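Local coordinates for protein sulfur oxygenase/reductase (Halothiobacillus neapolitanus, PDB 6QPA) that probably catalyses the oxygen-dependent disproportionation of elemental sulfur at a mononuclear iron site, working within a hollow assembly of 24 subunits, at residues I198-G203 and T249-L254. Numbering follows the deposited sequence.
Sequences IMKQFG and TPTQYL
Met199 and Leu254 form a hydrogen-bonded pair of the antiparallel sheet, where strands 193-204 and 251-259 lie edge to edge in the curled barrel of the sulfur oxygenase reductase fold. Two backbone bonds define the pair: Met199 N to Leu254 O at 2.9 Å, and Leu254 N to Met199 O in return. Gln201 N then donates to Gln252 O. The return bond of this pair is replaced by a water, which donates to Gln201 O and accepts from Gln252 N.

The non-hydrogen-bonded pair Lys200–Tyr253 carries the main side-chain contact. Because Lys200 CG is anti to the backbone N (chi1 -178°) and the chain beyond is extended, the lysine runs alongside the tyrosine in the same direction. CG sits over one ring face, 3.9 Å from the Tyr253 centroid and 28° off the normal, a CH-pi contact. Further out, Lys200 CE reaches 3.5 Å from Tyr253 OH. That hydroxyl hydrogen-bonds Glu176. Cutting the ring back to an alanine here is likely to strip the Lys200 methylenes of their aromatic neighbour and leave Glu176 without this hydroxyl.

On the face shared by Met199 and Leu254, the methionine chain bends at its last torsion, bringing Met199 CE to 3.7 Å from Leu254 CB. Gln201 NE2 lies 2.7 Å from Gln252 OE1, a weak, bent bond. The two amide planes are 67° apart; stronger partners are Gln248 N for Gln201 OE1 and Asp164 for Gln252 NE2.

Helix 172-189 packs on the Lys200 and Tyr253 face, and Ile10 of strand 7-15 meets Met199 and Leu254 on the other. Strand 110-125 flanks 193-204, while 159-167 continues the sheet beyond 251-259.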
# COMPACT_ATOMS: atom_id res chain seq x y z
N ILE A 198 35.26 -39.46 -35.61
CA ILE A 198 35.66 -40.44 -34.60
C ILE A 198 37.06 -40.09 -34.14
O ILE A 198 38.00 -40.07 -34.94
CB ILE A 198 35.62 -41.87 -35.16
CG1 ILE A 198 34.19 -42.25 -35.56
CG2 ILE A 198 36.21 -42.84 -34.12
CD1 ILE A 198 34.11 -43.50 -36.39
N MET A 199 37.22 -39.83 -32.85
CA MET A 199 38.50 -39.39 -32.30
C MET A 199 38.98 -40.38 -31.26
O MET A 199 38.23 -40.71 -30.33
CB MET A 199 38.37 -38.01 -31.67
CG MET A 199 37.92 -36.93 -32.63
SD MET A 199 37.84 -35.28 -31.86
CE MET A 199 36.47 -35.51 -30.75
N LYS A 200 40.25 -40.79 -31.38
CA LYS A 200 40.86 -41.81 -30.52
C LYS A 200 41.95 -41.15 -29.69
O LYS A 200 42.88 -40.57 -30.26
CB LYS A 200 41.46 -42.93 -31.37
CG LYS A 200 42.08 -44.08 -30.57
CD LYS A 200 42.85 -45.00 -31.50
CE LYS A 200 43.45 -46.19 -30.77
NZ LYS A 200 44.34 -46.89 -31.75
N GLN A 201 41.86 -41.25 -28.37
CA GLN A 201 42.89 -40.67 -27.51
C GLN A 201 44.15 -41.53 -27.57
O GLN A 201 44.09 -42.74 -27.36
CB GLN A 201 42.40 -40.57 -26.07
CG GLN A 201 43.51 -40.04 -25.15
CD GLN A 201 43.20 -40.08 -23.66
OE1 GLN A 201 44.11 -40.30 -22.86
NE2 GLN A 201 41.93 -39.87 -23.28
N PHE A 202 45.31 -40.91 -27.87
CA PHE A 202 46.57 -41.64 -27.89
C PHE A 202 47.64 -41.01 -27.00
O PHE A 202 48.77 -41.50 -27.00
CB PHE A 202 47.11 -41.79 -29.33
CG PHE A 202 47.53 -40.49 -29.99
CD1 PHE A 202 46.61 -39.68 -30.65
CD2 PHE A 202 48.85 -40.08 -29.94
CE1 PHE A 202 47.00 -38.48 -31.24
CE2 PHE A 202 49.26 -38.88 -30.54
CZ PHE A 202 48.32 -38.07 -31.18
N GLY A 203 47.32 -39.96 -26.25
CA GLY A 203 48.29 -39.37 -25.35
C GLY A 203 47.72 -38.11 -24.73
O GLY A 203 46.61 -37.69 -25.06
N THR A 249 44.22 -46.20 -20.68
CA THR A 249 43.53 -47.44 -21.01
C THR A 249 42.45 -47.68 -19.95
O THR A 249 42.62 -47.26 -18.80
CB THR A 249 44.45 -48.68 -21.09
OG1 THR A 249 44.84 -49.10 -19.78
CG2 THR A 249 45.71 -48.41 -21.94
N PRO A 250 41.31 -48.27 -20.32
CA PRO A 250 40.86 -48.67 -21.67
C PRO A 250 40.84 -47.49 -22.64
O PRO A 250 40.65 -46.36 -22.21
CB PRO A 250 39.43 -49.19 -21.43
CG PRO A 250 39.40 -49.58 -20.00
CD PRO A 250 40.31 -48.60 -19.29
N THR A 251 41.09 -47.76 -23.91
CA THR A 251 41.18 -46.71 -24.91
C THR A 251 39.91 -45.87 -24.94
O THR A 251 38.80 -46.40 -25.04
CB THR A 251 41.41 -47.32 -26.29
OG1 THR A 251 42.57 -48.15 -26.25
CG2 THR A 251 41.56 -46.23 -27.32
N GLN A 252 40.09 -44.56 -24.88
CA GLN A 252 38.96 -43.65 -24.98
C GLN A 252 38.76 -43.23 -26.43
O GLN A 252 39.71 -42.83 -27.11
CB GLN A 252 39.17 -42.39 -24.13
CG GLN A 252 38.05 -41.38 -24.32
CD GLN A 252 38.31 -40.12 -23.55
OE1 GLN A 252 39.33 -39.47 -23.75
NE2 GLN A 252 37.40 -39.78 -22.64
N TYR A 253 37.52 -43.31 -26.88
CA TYR A 253 37.10 -42.71 -28.14
C TYR A 253 36.06 -41.65 -27.87
O TYR A 253 35.12 -41.89 -27.10
CB TYR A 253 36.52 -43.75 -29.10
CG TYR A 253 37.54 -44.69 -29.73
CD1 TYR A 253 38.00 -45.80 -29.05
CD2 TYR A 253 37.99 -44.49 -31.03
CE1 TYR A 253 38.92 -46.68 -29.64
CE2 TYR A 253 38.91 -45.36 -31.64
CZ TYR A 253 39.37 -46.45 -30.93
OH TYR A 253 40.25 -47.32 -31.54
N LEU A 254 36.22 -40.48 -28.49
CA LEU A 254 35.20 -39.44 -28.48
C LEU A 254 34.52 -39.41 -29.84
O LEU A 254 35.19 -39.22 -30.86
CB LEU A 254 35.80 -38.07 -28.18
CG LEU A 254 36.43 -38.02 -26.80
CD1 LEU A 254 36.90 -36.60 -26.49
CD2 LEU A 254 35.39 -38.48 -25.79
O HOH W 1 42.90 -43.55 -24.79